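Local structure of bifunctional GH43-CE protein (Bacteroides eggerthii, 6MLY) at residues A[383-388]-A[503-508]; A[350-355]-A[489-494]; A[393-398]-A[405-410]; A[443-448]-A[458-463]. The protein combines a family 43 glycoside hydrolase with a carbohydrate esterase in one chain and probably cleaves xylose units from xylan through a xylan 1,4-beta-xylosidase activity. One frame throughout, in Å; residues are numbered along the deposited sequence.

Contact 1. Residues A[383-388]-A[503-508]; sequences VSMDVS and ADFDYF
Met385 and Phe505 stand side by side on neighbouring antiparallel strands of a concanavalin A-like beta-sandwich, and they illustrate how a non-hydrogen-bonded pair brings two side chains together on one face of a sheet. Both point the same way. Met385 CG lies over the ring face in a CH-pi contact, 4.2 Å from the centroid of the Phe505 ring, and Met385 SD approaches more obliquely in a Met-aromatic contact. The bend at chi3 (-59°) brings the terminal CE of Met385 back against CE1 of Phe505 rather than out past the ring. Val383 takes the edge instead: its CG1 is 4.1 Å from Phe505 CD1 and also meets the edge of the Phe508 ring. Leu491, from the facing sheet, touches Val383, Phe505 and Phe508, which places this row in the sandwich interior.

The reverse face is more polar. Tyr507 CG sits between its own backbone N and carbonyl carbon (chi1 70°), and the ring thereby swings across the neighbouring strand, with the backbone N of Ser384 over its centre. Farther along, Asp386 and Asp504 pack CB to CB; Arg348 forms salt bridges with both carboxylates, and Arg353 adds another to Asp504. Between the strands, Asp506 N donates to Ser384 O at 2.9 Å, and Asp504 N donates to Asp386 O at 3.2 Å.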
loop_
_atom_site.group_PDB
_atom_site.type_symbol
_atom_site.label_atom_id
_atom_site.label_comp_id
_atom_site.label_asym_id
_atom_site.label_seq_id
_atom_site.Cartn_x
_atom_site.Cartn_y
_atom_site.Cartn_z
ATOM N N VAL A 383 -2.265 -12.868 -8.725
ATOM C CA VAL A 383 -1.666 -13.572 -9.860
ATOM C C VAL A 383 -1.419 -15.040 -9.485
ATOM O O VAL A 383 -1.423 -15.405 -8.310
ATOM C CB VAL A 383 -0.359 -12.898 -10.318
ATOM C CG1 VAL A 383 -0.618 -11.707 -11.229
ATOM C CG2 VAL A 383 0.505 -12.488 -9.142
ATOM N N SER A 384 -1.248 -15.868 -10.520
ATOM C CA SER A 384 -0.655 -17.198 -10.435
ATOM C C SER A 384 0.492 -17.255 -11.445
ATOM O O SER A 384 0.299 -16.887 -12.609
ATOM C CB SER A 384 -1.669 -18.290 -10.699
ATOM O OG SER A 384 -1.038 -19.560 -10.855
ATOM N N MET A 385 1.665 -17.708 -10.992
ATOM C CA MET A 385 2.876 -17.672 -11.793
ATOM C C MET A 385 3.395 -19.097 -12.008
ATOM O O MET A 385 2.811 -20.056 -11.517
ATOM C CB MET A 385 3.950 -16.816 -11.111
ATOM C CG MET A 385 4.621 -15.819 -12.055
ATOM S SD MET A 385 5.281 -14.342 -11.238
ATOM C CE MET A 385 3.782 -13.711 -10.487
ATOM N N ASP A 386 4.470 -19.204 -12.797
ATOM C CA ASP A 386 5.211 -20.442 -13.033
ATOM C C ASP A 386 6.662 -20.055 -13.354
ATOM O O ASP A 386 6.934 -19.438 -14.397
ATOM C CB ASP A 386 4.569 -21.282 -14.145
ATOM C CG ASP A 386 5.021 -22.736 -14.170
ATOM O OD1 ASP A 386 6.200 -22.994 -13.850
ATOM O OD2 ASP A 386 4.191 -23.600 -14.517
ATOM N N VAL A 387 7.580 -20.451 -12.462
ATOM C CA VAL A 387 8.920 -19.855 -12.351
ATOM C C VAL A 387 9.981 -20.724 -13.045
ATOM O O VAL A 387 11.157 -20.353 -13.064
ATOM C CB VAL A 387 9.286 -19.623 -10.873
ATOM C CG1 VAL A 387 8.169 -18.911 -10.126
ATOM C CG2 VAL A 387 9.650 -20.919 -10.171
ATOM N N SER A 388 9.569 -21.862 -13.615
ATOM C CA SER A 388 10.468 -22.800 -14.297
ATOM C C SER A 388 11.430 -22.060 -15.237
ATOM O O SER A 388 12.613 -22.383 -15.287
ATOM C CB SER A 388 9.677 -23.832 -15.053
ATOM O OG SER A 388 8.530 -24.228 -14.314
ATOM N N ALA A 503 8.810 -16.035 -17.393
ATOM C CA ALA A 503 7.903 -16.265 -16.276
ATOM C C ALA A 503 6.466 -16.281 -16.804
ATOM O O ALA A 503 5.994 -15.283 -17.340
ATOM C CB ALA A 503 8.082 -15.187 -15.237
ATOM N N ASP A 504 5.781 -17.417 -16.665
ATOM C CA ASP A 504 4.408 -17.537 -17.134
ATOM C C ASP A 504 3.480 -16.937 -16.074
ATOM O O ASP A 504 3.790 -16.986 -14.896
ATOM C CB ASP A 504 4.041 -18.990 -17.440
ATOM C CG ASP A 504 5.016 -19.690 -18.373
ATOM O OD1 ASP A 504 5.683 -18.984 -19.163
ATOM O OD2 ASP A 504 5.110 -20.938 -18.291
ATOM N N PHE A 505 2.365 -16.350 -16.524
ATOM C CA PHE A 505 1.264 -15.919 -15.662
ATOM C C PHE A 505 -0.030 -16.570 -16.157
ATOM O O PHE A 505 -0.423 -16.352 -17.309
ATOM C CB PHE A 505 1.094 -14.399 -15.689
ATOM C CG PHE A 505 2.248 -13.603 -15.134
ATOM C CD1 PHE A 505 2.156 -12.988 -13.895
ATOM C CD2 PHE A 505 3.416 -13.442 -15.863
ATOM C CE1 PHE A 505 3.206 -12.232 -13.398
ATOM C CE2 PHE A 505 4.469 -12.695 -15.357
ATOM C CZ PHE A 505 4.364 -12.092 -14.126
ATOM N N ASP A 506 -0.676 -17.371 -15.296
ATOM C CA ASP A 506 -1.912 -18.071 -15.670
ATOM C C ASP A 506 -3.059 -17.057 -15.780
ATOM O O ASP A 506 -3.857 -17.125 -16.719
ATOM C CB ASP A 506 -2.265 -19.195 -14.689
ATOM C CG ASP A 506 -3.417 -20.079 -15.150
ATOM O OD1 ASP A 506 -3.687 -20.118 -16.375
ATOM O OD2 ASP A 506 -4.045 -20.718 -14.283
ATOM N N TYR A 507 -3.122 -16.132 -14.811
ATOM C CA TYR A 507 -4.203 -15.162 -14.707
ATOM C C TYR A 507 -3.750 -13.927 -13.916
ATOM O O TYR A 507 -2.746 -13.947 -13.206
ATOM C CB TYR A 507 -5.444 -15.802 -14.067
ATOM C CG TYR A 507 -5.334 -16.133 -12.599
ATOM C CD1 TYR A 507 -5.552 -15.174 -11.622
ATOM C CD2 TYR A 507 -5.040 -17.419 -12.180
ATOM C CE1 TYR A 507 -5.466 -15.479 -10.271
ATOM C CE2 TYR A 507 -4.947 -17.740 -10.834
ATOM C CZ TYR A 507 -5.159 -16.768 -9.874
ATOM O OH TYR A 507 -5.061 -17.088 -8.547
ATOM N N PHE A 508 -4.506 -12.837 -14.093
ATOM C CA PHE A 508 -4.557 -11.725 -13.155
ATOM C C PHE A 508 -6.006 -11.595 -12.684
ATOM O O PHE A 508 -6.927 -11.752 -13.472
ATOM C CB PHE A 508 -4.050 -10.428 -13.791
ATOM C CG PHE A 508 -4.281 -9.186 -12.965
ATOM C CD1 PHE A 508 -3.320 -8.730 -12.075
ATOM C CD2 PHE A 508 -5.464 -8.472 -13.073
ATOM C CE1 PHE A 508 -3.537 -7.592 -11.312
ATOM C CE2 PHE A 508 -5.678 -7.333 -12.312
ATOM C CZ PHE A 508 -4.717 -6.897 -11.428
#

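Contact 2. Residues A[350-355]-A[489-494]; sequences GYLRLT and FALFNY
Across the interior of a two-sheet sandwich, Leu352 and Leu354 of strand 352-355 face Leu491 and Asn493 at the end of strand 488-491 and just beyond it. Leu352 and Leu491 cross obliquely and meet through single methyl groups, CD2 of Leu352 lying 4.1 Å from CD1 of Leu491. Leu354 reaches the same residue closer to its backbone: its CD1 is 4.3 Å from Leu491 CB and also touches Leu491 O. The two sheets of the concanavalin A-like sandwich meet here through these leucines, and Leu398 of strand 395-401 packs on Leu491 from within its own sheet. The polar part of the contact belongs to Asn493. Its CG is anti to the backbone N (chi1 177°), which carries the amide across to strand 352-355, where ND2 donates to Leu354 O at 2.9 Å. The carbonyl oxygen lies close to the amide plane of Asn493, yet the donor stands above the carbonyl plane of Leu354, 47° out of it, and so does not follow a lone pair. Leu354 also shares a backbone hydrogen bond with Ala503, whose side chain packs on Asn493 together with that of Ala396.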
loop_
_atom_site.group_PDB
_atom_site.type_symbol
_atom_site.label_atom_id
_atom_site.label_comp_id
_atom_site.label_asym_id
_atom_site.label_seq_id
_atom_site.Cartn_x
_atom_site.Cartn_y
_atom_site.Cartn_z
ATOM N N GLY A 350 -3.311 -20.180 -22.456
ATOM C CA GLY A 350 -3.925 -19.898 -21.158
ATOM C C GLY A 350 -3.022 -19.070 -20.251
ATOM O O GLY A 350 -3.441 -18.663 -19.153
ATOM N N TYR A 351 -1.790 -18.811 -20.713
ATOM C CA TYR A 351 -0.758 -18.125 -19.941
ATOM C C TYR A 351 -0.201 -16.931 -20.736
ATOM O O TYR A 351 -0.048 -16.989 -21.968
ATOM C CB TYR A 351 0.372 -19.096 -19.587
ATOM C CG TYR A 351 -0.003 -20.231 -18.661
ATOM C CD1 TYR A 351 -0.741 -21.314 -19.110
ATOM C CD2 TYR A 351 0.402 -20.239 -17.336
ATOM C CE1 TYR A 351 -1.084 -22.361 -18.269
ATOM C CE2 TYR A 351 0.067 -21.276 -16.481
ATOM C CZ TYR A 351 -0.677 -22.345 -16.948
ATOM O OH TYR A 351 -1.002 -23.377 -16.110
ATOM N N LEU A 352 0.087 -15.843 -20.011
ATOM C CA LEU A 352 0.908 -14.724 -20.484
ATOM C C LEU A 352 2.370 -15.026 -20.140
ATOM O O LEU A 352 2.669 -15.357 -18.986
ATOM C CB LEU A 352 0.444 -13.436 -19.795
ATOM C CG LEU A 352 1.441 -12.276 -19.812
ATOM C CD1 LEU A 352 1.576 -11.699 -21.211
ATOM C CD2 LEU A 352 1.027 -11.193 -18.832
ATOM N N ARG A 353 3.264 -14.916 -21.128
ATOM C CA ARG A 353 4.680 -15.232 -20.931
ATOM C C ARG A 353 5.531 -13.994 -21.231
ATOM O O ARG A 353 5.781 -13.678 -22.395
ATOM C CB ARG A 353 5.113 -16.412 -21.809
ATOM C CG ARG A 353 6.592 -16.763 -21.695
ATOM C CD ARG A 353 6.974 -18.021 -22.452
ATOM N NE ARG A 353 6.497 -19.218 -21.774
ATOM C CZ ARG A 353 6.859 -20.459 -22.080
ATOM N NH1 ARG A 353 7.689 -20.686 -23.082
ATOM N NH2 ARG A 353 6.384 -21.473 -21.381
ATOM N N LEU A 354 5.987 -13.331 -20.162
ATOM C CA LEU A 354 6.954 -12.239 -20.243
ATOM C C LEU A 354 8.365 -12.841 -20.246
ATOM O O LEU A 354 8.706 -13.598 -19.348
ATOM C CB LEU A 354 6.756 -11.294 -19.052
ATOM C CG LEU A 354 5.322 -10.834 -18.798
ATOM C CD1 LEU A 354 5.242 -9.965 -17.555
ATOM C CD2 LEU A 354 4.765 -10.093 -20.002
ATOM N N THR A 355 9.155 -12.516 -21.275
ATOM C CA THR A 355 10.543 -12.955 -21.416
ATOM C C THR A 355 11.462 -11.734 -21.294
ATOM O O THR A 355 11.075 -10.615 -21.622
ATOM C CB THR A 355 10.751 -13.706 -22.740
ATOM O OG1 THR A 355 9.863 -14.824 -22.759
ATOM C CG2 THR A 355 12.167 -14.200 -22.949
ATOM N N PHE A 489 -1.353 -1.742 -10.332
ATOM C CA PHE A 489 -0.942 -3.132 -10.311
ATOM C C PHE A 489 -0.012 -3.360 -11.507
ATOM O O PHE A 489 -0.191 -2.747 -12.552
ATOM C CB PHE A 489 -2.160 -4.059 -10.336
ATOM C CG PHE A 489 -3.028 -3.961 -9.108
ATOM C CD1 PHE A 489 -2.548 -4.356 -7.870
ATOM C CD2 PHE A 489 -4.322 -3.474 -9.184
ATOM C CE1 PHE A 489 -3.343 -4.262 -6.737
ATOM C CE2 PHE A 489 -5.115 -3.381 -8.051
ATOM C CZ PHE A 489 -4.624 -3.768 -6.829
ATOM N N ALA A 490 0.986 -4.231 -11.333
ATOM C CA ALA A 490 2.056 -4.394 -12.308
ATOM C C ALA A 490 2.555 -5.845 -12.316
ATOM O O ALA A 490 3.055 -6.331 -11.296
ATOM C CB ALA A 490 3.172 -3.430 -11.984
ATOM N N LEU A 491 2.399 -6.525 -13.463
ATOM C CA LEU A 491 3.080 -7.791 -13.727
ATOM C C LEU A 491 4.471 -7.451 -14.271
ATOM O O LEU A 491 4.576 -6.659 -15.197
ATOM C CB LEU A 491 2.308 -8.643 -14.745
ATOM C CG LEU A 491 0.810 -8.861 -14.521
ATOM C CD1 LEU A 491 0.421 -10.293 -14.861
ATOM C CD2 LEU A 491 0.368 -8.533 -13.108
ATOM N N PHE A 492 5.522 -8.050 -13.695
ATOM C CA PHE A 492 6.898 -7.772 -14.123
ATOM C C PHE A 492 7.724 -9.063 -14.154
ATOM O O PHE A 492 7.295 -10.094 -13.648
ATOM C CB PHE A 492 7.536 -6.710 -13.222
ATOM C CG PHE A 492 7.777 -7.128 -11.793
ATOM C CD1 PHE A 492 6.805 -6.941 -10.822
ATOM C CD2 PHE A 492 8.990 -7.682 -11.411
ATOM C CE1 PHE A 492 7.038 -7.312 -9.506
ATOM C CE2 PHE A 492 9.219 -8.055 -10.095
ATOM C CZ PHE A 492 8.241 -7.872 -9.145
ATOM N N ASN A 493 8.898 -8.968 -14.790
ATOM C CA ASN A 493 9.870 -10.041 -14.931
ATOM C C ASN A 493 11.100 -9.500 -15.663
ATOM O O ASN A 493 11.068 -9.349 -16.879
ATOM C CB ASN A 493 9.335 -11.244 -15.716
ATOM C CG ASN A 493 10.383 -12.322 -15.917
ATOM O OD1 ASN A 493 11.372 -12.384 -15.185
ATOM N ND2 ASN A 493 10.182 -13.179 -16.906
ATOM N N TYR A 494 12.187 -9.248 -14.926
ATOM C CA TYR A 494 13.384 -8.665 -15.518
ATOM C C TYR A 494 14.644 -9.298 -14.935
ATOM O O TYR A 494 14.607 -9.848 -13.850
ATOM C CB TYR A 494 13.421 -7.159 -15.279
ATOM C CG TYR A 494 13.490 -6.750 -13.831
ATOM C CD1 TYR A 494 14.668 -6.271 -13.284
ATOM C CD2 TYR A 494 12.373 -6.810 -13.014
ATOM C CE1 TYR A 494 14.739 -5.870 -11.961
ATOM C CE2 TYR A 494 12.425 -6.410 -11.689
ATOM C CZ TYR A 494 13.613 -5.934 -11.161
ATOM O OH TYR A 494 13.677 -5.532 -9.858
#

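Contact 3. Residues A[393-398]-A[405-410]; sequences GDFAGL and YGQVGV
Gly397 and Gly409 face each other as a non-hydrogen-bonded antiparallel pair, CA to CA 3.7 Å, in a beta hairpin whose short strand axes run at 123°. A CB on Gly397 would run into Val408 O and Gly409 CA, consistent with a pairing this close needing residues without side chains. Val410 N bonds to Ala396 O, and Leu398 N to Val408 O at 2.9 Å; the return bond from Val408 N to Leu398 O is weak. On the face of Ala396, Leu398, Val408 and Val410, the hairpin packs against strand 441-449 of the other sheet. Phe395 reaches across to the partner strand. With CG anti to the backbone N (chi1 -174°), its ring extends along that strand: the CE1 edge meets Gly409 C in plane, at 3.9 Å, while CE2 lies beside Gln407 OE1. Ring and amide planes are 71° apart. Phe492 adds an edge-to-face contact to this ring and Lys411 a cation-pi contact. Replacing Phe395 with alanine would probably open a gap beside Gly409 and leave the Gln407 amide freer to turn. Gln407 NE2 has a weak hydrogen bond to Tyr494 OH, and the ring edge at OE1 probably adds to what limits the amide's rotation.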
loop_
_atom_site.group_PDB
_atom_site.type_symbol
_atom_site.label_atom_id
_atom_site.label_comp_id
_atom_site.label_asym_id
_atom_site.label_seq_id
_atom_site.Cartn_x
_atom_site.Cartn_y
_atom_site.Cartn_z
ATOM N N GLY A 393 19.301 -14.481 -11.375
ATOM C CA GLY A 393 19.254 -13.031 -11.167
ATOM C C GLY A 393 17.961 -12.384 -11.647
ATOM O O GLY A 393 17.784 -11.175 -11.470
ATOM N N ASP A 394 17.060 -13.169 -12.253
ATOM C CA ASP A 394 15.771 -12.648 -12.733
ATOM C C ASP A 394 14.843 -12.442 -11.528
ATOM O O ASP A 394 15.033 -13.047 -10.471
ATOM C CB ASP A 394 15.136 -13.560 -13.792
ATOM C CG ASP A 394 15.934 -13.663 -15.107
ATOM O OD1 ASP A 394 17.050 -13.101 -15.146
ATOM O OD2 ASP A 394 15.424 -14.300 -16.091
ATOM N N PHE A 395 13.842 -11.575 -11.711
ATOM C CA PHE A 395 12.936 -11.171 -10.645
ATOM C C PHE A 395 11.564 -10.861 -11.253
ATOM O O PHE A 395 11.431 -9.890 -11.978
ATOM C CB PHE A 395 13.539 -9.976 -9.899
ATOM C CG PHE A 395 12.798 -9.515 -8.669
ATOM C CD1 PHE A 395 11.933 -10.357 -7.982
ATOM C CD2 PHE A 395 13.003 -8.238 -8.173
ATOM C CE1 PHE A 395 11.268 -9.917 -6.846
ATOM C CE2 PHE A 395 12.339 -7.800 -7.038
ATOM C CZ PHE A 395 11.474 -8.640 -6.375
ATOM N N ALA A 396 10.565 -11.700 -10.952
ATOM C CA ALA A 396 9.251 -11.640 -11.594
ATOM C C ALA A 396 8.143 -11.833 -10.557
ATOM O O ALA A 396 8.109 -12.851 -9.883
ATOM C CB ALA A 396 9.161 -12.697 -12.665
ATOM N N GLY A 397 7.224 -10.861 -10.469
ATOM C CA GLY A 397 6.125 -10.920 -9.517
ATOM C C GLY A 397 5.048 -9.886 -9.798
ATOM O O GLY A 397 4.794 -9.533 -10.954
ATOM N N LEU A 398 4.413 -9.419 -8.716
ATOM C CA LEU A 398 3.344 -8.417 -8.733
ATOM C C LEU A 398 3.844 -7.172 -7.987
ATOM O O LEU A 398 4.581 -7.302 -7.007
ATOM C CB LEU A 398 2.105 -9.013 -8.054
ATOM C CG LEU A 398 0.849 -8.145 -8.054
ATOM C CD1 LEU A 398 0.201 -8.140 -9.429
ATOM C CD2 LEU A 398 -0.142 -8.631 -7.009
ATOM N N TYR A 405 7.584 2.370 -4.908
ATOM C CA TYR A 405 6.873 1.150 -5.305
ATOM C C TYR A 405 6.981 0.095 -4.203
ATOM O O TYR A 405 7.698 0.290 -3.226
ATOM C CB TYR A 405 7.444 0.588 -6.611
ATOM C CG TYR A 405 8.931 0.337 -6.601
ATOM C CD1 TYR A 405 9.808 1.250 -7.161
ATOM C CD2 TYR A 405 9.469 -0.810 -6.034
ATOM C CE1 TYR A 405 11.177 1.035 -7.159
ATOM C CE2 TYR A 405 10.835 -1.041 -6.025
ATOM C CZ TYR A 405 11.695 -0.115 -6.591
ATOM O OH TYR A 405 13.045 -0.316 -6.598
ATOM N N GLY A 406 6.271 -1.023 -4.403
ATOM C CA GLY A 406 6.387 -2.223 -3.583
ATOM C C GLY A 406 6.255 -3.476 -4.430
ATOM O O GLY A 406 5.288 -3.618 -5.158
ATOM N N GLN A 407 7.236 -4.382 -4.318
ATOM C CA GLN A 407 7.299 -5.621 -5.100
ATOM C C GLN A 407 6.946 -6.817 -4.214
ATOM O O GLN A 407 6.943 -6.713 -2.996
ATOM C CB GLN A 407 8.696 -5.813 -5.692
ATOM C CG GLN A 407 9.063 -4.754 -6.722
ATOM C CD GLN A 407 10.493 -4.868 -7.193
ATOM O OE1 GLN A 407 11.437 -4.853 -6.400
ATOM N NE2 GLN A 407 10.661 -4.957 -8.505
ATOM N N VAL A 408 6.628 -7.935 -4.870
ATOM C CA VAL A 408 6.571 -9.261 -4.266
ATOM C C VAL A 408 6.655 -10.282 -5.406
ATOM O O VAL A 408 5.804 -10.265 -6.304
ATOM C CB VAL A 408 5.311 -9.473 -3.403
ATOM C CG1 VAL A 408 4.026 -9.433 -4.218
ATOM C CG2 VAL A 408 5.394 -10.770 -2.614
ATOM N N GLY A 409 7.685 -11.139 -5.378
ATOM C CA GLY A 409 7.983 -12.032 -6.500
ATOM C C GLY A 409 9.045 -13.072 -6.183
ATOM O O GLY A 409 9.607 -13.102 -5.086
ATOM N N VAL A 410 9.314 -13.925 -7.177
ATOM C CA VAL A 410 10.288 -15.002 -7.092
ATOM C C VAL A 410 11.600 -14.535 -7.730
ATOM O O VAL A 410 11.721 -14.479 -8.947
ATOM C CB VAL A 410 9.755 -16.281 -7.767
ATOM C CG1 VAL A 410 10.843 -17.332 -7.950
ATOM C CG2 VAL A 410 8.576 -16.857 -6.998
#

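Contact 4. Residues A[443-448]-A[458-463]; sequences YFKAEC and YFYYSL
Tyr460 OH donates to Glu447 OE1 at 2.7 Å. Glu447, extended beyond CG (chi2 -166°), carries its carboxylate to this hydroxyl. The hydroxyl meets OE1 from above the carboxylate plane; the carboxylate and ring planes stand 86° apart, and OE1 lies at the ring edge near CE2. Tyr458 brings a second ring edge to the same oxygen, its CD2 at 3.6 Å. Over one face of Tyr460 lies Lys445 CE; NZ of Lys445, 5.3 Å from the centroid of the Tyr460 ring, gives at most a weak cation-pi attraction. Substituting phenylalanine for Tyr460 would keep the ring beneath Lys445 but would probably leave Glu447 OE1 without this hydroxyl donor. In the next shell, Ser515 OG hydrogen-bonds the other carboxylate oxygen of Glu447, and Arg518 forms a cation-pi contact with Tyr460. The opposite face is largely apolar: Phe444 CE1 touches Tyr461 CB at 3.9 Å, and Ala446 CB the ring of Phe459 at CD2, both pairs backed by strand 418-423 of the facing sheet. Backbone bonds hold this register, among them Glu447 N to Tyr458 O. Side chains alternating between a more polar and a largely apolar face along an antiparallel hairpin are consistent with the concanavalin A-like sandwich.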
loop_
_atom_site.group_PDB
_atom_site.type_symbol
_atom_site.label_atom_id
_atom_site.label_comp_id
_atom_site.label_asym_id
_atom_site.label_seq_id
_atom_site.Cartn_x
_atom_site.Cartn_y
_atom_site.Cartn_z
ATOM N N TYR A 443 1.778 -18.176 -6.077
ATOM C CA TYR A 443 0.699 -17.199 -6.126
ATOM C C TYR A 443 1.150 -15.931 -5.392
ATOM O O TYR A 443 2.035 -15.988 -4.538
ATOM C CB TYR A 443 -0.573 -17.795 -5.516
ATOM C CG TYR A 443 -1.132 -18.996 -6.240
ATOM C CD1 TYR A 443 -0.608 -20.265 -6.041
ATOM C CD2 TYR A 443 -2.194 -18.871 -7.122
ATOM C CE1 TYR A 443 -1.115 -21.371 -6.705
ATOM C CE2 TYR A 443 -2.719 -19.967 -7.788
ATOM C CZ TYR A 443 -2.178 -21.222 -7.579
ATOM O OH TYR A 443 -2.691 -22.301 -8.235
ATOM N N PHE A 444 0.549 -14.791 -5.757
ATOM C CA PHE A 444 0.797 -13.498 -5.104
ATOM C C PHE A 444 -0.498 -12.681 -5.048
ATOM O O PHE A 444 -1.389 -12.852 -5.879
ATOM C CB PHE A 444 1.882 -12.696 -5.827
ATOM C CG PHE A 444 3.251 -13.327 -5.809
ATOM C CD1 PHE A 444 4.002 -13.368 -4.644
ATOM C CD2 PHE A 444 3.792 -13.882 -6.956
ATOM C CE1 PHE A 444 5.262 -13.946 -4.631
ATOM C CE2 PHE A 444 5.053 -14.461 -6.943
ATOM C CZ PHE A 444 5.786 -14.490 -5.780
ATOM N N LYS A 445 -0.561 -11.789 -4.055
ATOM C CA LYS A 445 -1.702 -10.919 -3.793
ATOM C C LYS A 445 -1.163 -9.572 -3.295
ATOM O O LYS A 445 -0.145 -9.518 -2.616
ATOM C CB LYS A 445 -2.640 -11.588 -2.779
ATOM C CG LYS A 445 -3.920 -10.829 -2.437
ATOM C CD LYS A 445 -5.060 -11.721 -1.944
ATOM C CE LYS A 445 -4.847 -12.269 -0.547
ATOM N NZ LYS A 445 -6.011 -13.058 -0.074
ATOM N N ALA A 446 -1.842 -8.489 -3.676
ATOM C CA ALA A 446 -1.500 -7.142 -3.241
ATOM C C ALA A 446 -2.792 -6.399 -2.895
ATOM O O ALA A 446 -3.639 -6.231 -3.758
ATOM C CB ALA A 446 -0.722 -6.436 -4.323
ATOM N N GLU A 447 -2.928 -5.995 -1.628
ATOM C CA GLU A 447 -4.107 -5.291 -1.123
ATOM C C GLU A 447 -3.813 -3.788 -1.068
ATOM O O GLU A 447 -2.657 -3.379 -0.954
ATOM C CB GLU A 447 -4.495 -5.793 0.269
ATOM C CG GLU A 447 -4.869 -7.266 0.316
ATOM C CD GLU A 447 -5.572 -7.691 1.594
ATOM O OE1 GLU A 447 -4.961 -7.542 2.677
ATOM O OE2 GLU A 447 -6.736 -8.150 1.503
ATOM N N CYS A 448 -4.885 -2.989 -1.149
ATOM C CA CYS A 448 -4.828 -1.527 -1.105
ATOM C C CYS A 448 -5.963 -0.994 -0.223
ATOM O O CYS A 448 -7.137 -1.296 -0.464
ATOM C CB CYS A 448 -4.984 -0.913 -2.494
ATOM S SG CYS A 448 -3.599 -1.242 -3.624
ATOM N N TYR A 458 -0.589 -3.985 1.437
ATOM C CA TYR A 458 -0.177 -5.254 2.040
ATOM C C TYR A 458 0.089 -6.276 0.928
ATOM O O TYR A 458 -0.740 -6.451 0.033
ATOM C CB TYR A 458 -1.254 -5.799 2.986
ATOM C CG TYR A 458 -1.900 -4.785 3.899
ATOM C CD1 TYR A 458 -1.145 -3.979 4.737
ATOM C CD2 TYR A 458 -3.281 -4.654 3.946
ATOM C CE1 TYR A 458 -1.743 -3.053 5.581
ATOM C CE2 TYR A 458 -3.894 -3.734 4.782
ATOM C CZ TYR A 458 -3.124 -2.929 5.602
ATOM O OH TYR A 458 -3.743 -2.026 6.422
ATOM N N PHE A 459 1.238 -6.957 1.008
ATOM C CA PHE A 459 1.599 -8.022 0.073
ATOM C C PHE A 459 1.522 -9.385 0.768
ATOM O O PHE A 459 1.817 -9.500 1.959
ATOM C CB PHE A 459 3.003 -7.794 -0.487
ATOM C CG PHE A 459 3.150 -6.518 -1.274
ATOM C CD1 PHE A 459 3.535 -5.342 -0.651
ATOM C CD2 PHE A 459 2.893 -6.489 -2.637
ATOM C CE1 PHE A 459 3.666 -4.167 -1.378
ATOM C CE2 PHE A 459 3.026 -5.314 -3.361
ATOM C CZ PHE A 459 3.411 -4.154 -2.731
ATOM N N TYR A 460 1.124 -10.402 -0.005
ATOM C CA TYR A 460 1.085 -11.795 0.426
ATOM C C TYR A 460 1.683 -12.676 -0.678
ATOM O O TYR A 460 1.777 -12.243 -1.835
ATOM C CB TYR A 460 -0.348 -12.273 0.687
ATOM C CG TYR A 460 -1.181 -11.459 1.646
ATOM C CD1 TYR A 460 -1.592 -11.990 2.859
ATOM C CD2 TYR A 460 -1.614 -10.185 1.321
ATOM C CE1 TYR A 460 -2.382 -11.267 3.738
ATOM C CE2 TYR A 460 -2.401 -9.447 2.191
ATOM C CZ TYR A 460 -2.788 -9.990 3.404
ATOM O OH TYR A 460 -3.567 -9.267 4.256
ATOM N N TYR A 461 2.068 -13.908 -0.309
ATOM C CA TYR A 461 2.356 -14.977 -1.269
ATOM C C TYR A 461 1.481 -16.186 -0.921
ATOM O O TYR A 461 0.734 -16.149 0.049
ATOM C CB TYR A 461 3.852 -15.298 -1.307
ATOM C CG TYR A 461 4.373 -16.147 -0.175
ATOM C CD1 TYR A 461 4.321 -17.532 -0.232
ATOM C CD2 TYR A 461 4.957 -15.571 0.942
ATOM C CE1 TYR A 461 4.809 -18.319 0.801
ATOM C CE2 TYR A 461 5.456 -16.342 1.981
ATOM C CZ TYR A 461 5.383 -17.723 1.909
ATOM O OH TYR A 461 5.866 -18.494 2.926
ATOM N N SER A 462 1.563 -17.234 -1.744
ATOM C CA SER A 462 0.805 -18.461 -1.537
ATOM C C SER A 462 1.318 -19.560 -2.481
ATOM O O SER A 462 1.737 -19.269 -3.596
ATOM C CB SER A 462 -0.674 -18.209 -1.700
ATOM O OG SER A 462 -1.407 -19.424 -1.701
ATOM N N LEU A 463 1.290 -20.815 -2.005
ATOM C CA LEU A 463 1.747 -21.997 -2.755
ATOM C C LEU A 463 0.539 -22.806 -3.247
ATOM O O LEU A 463 0.703 -23.885 -3.813
ATOM C CB LEU A 463 2.625 -22.854 -1.835
ATOM C CG LEU A 463 3.716 -22.113 -1.060
ATOM C CD1 LEU A 463 4.606 -23.093 -0.313
ATOM C CD2 LEU A 463 4.556 -21.245 -1.982
#

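In the fold
All four contacts are largely buried, but they divide the sandwich differently. Contacts 1 and 4 belong to one sheet, where strands 378-386 and 441-449 are neighbours joined by backbone bonding between Val383 and Phe444; contact 3 pairs strands in the facing sheet, and contact 2 spans the interior between the two. Contacts 1 and 4 each have an apolar inner face and a polar outer one, with partly exposed Asp386, Tyr443 and Lys445. Contact 3 joins a close glycine pair to a ring edge and an amide; contact 2 relies on leucines and one amide. Phe444 reaches both Met385 of contact 1 and Gly409 of contact 3, while backbone bonding between Leu352 and Phe505 ties contact 2 to contact 1.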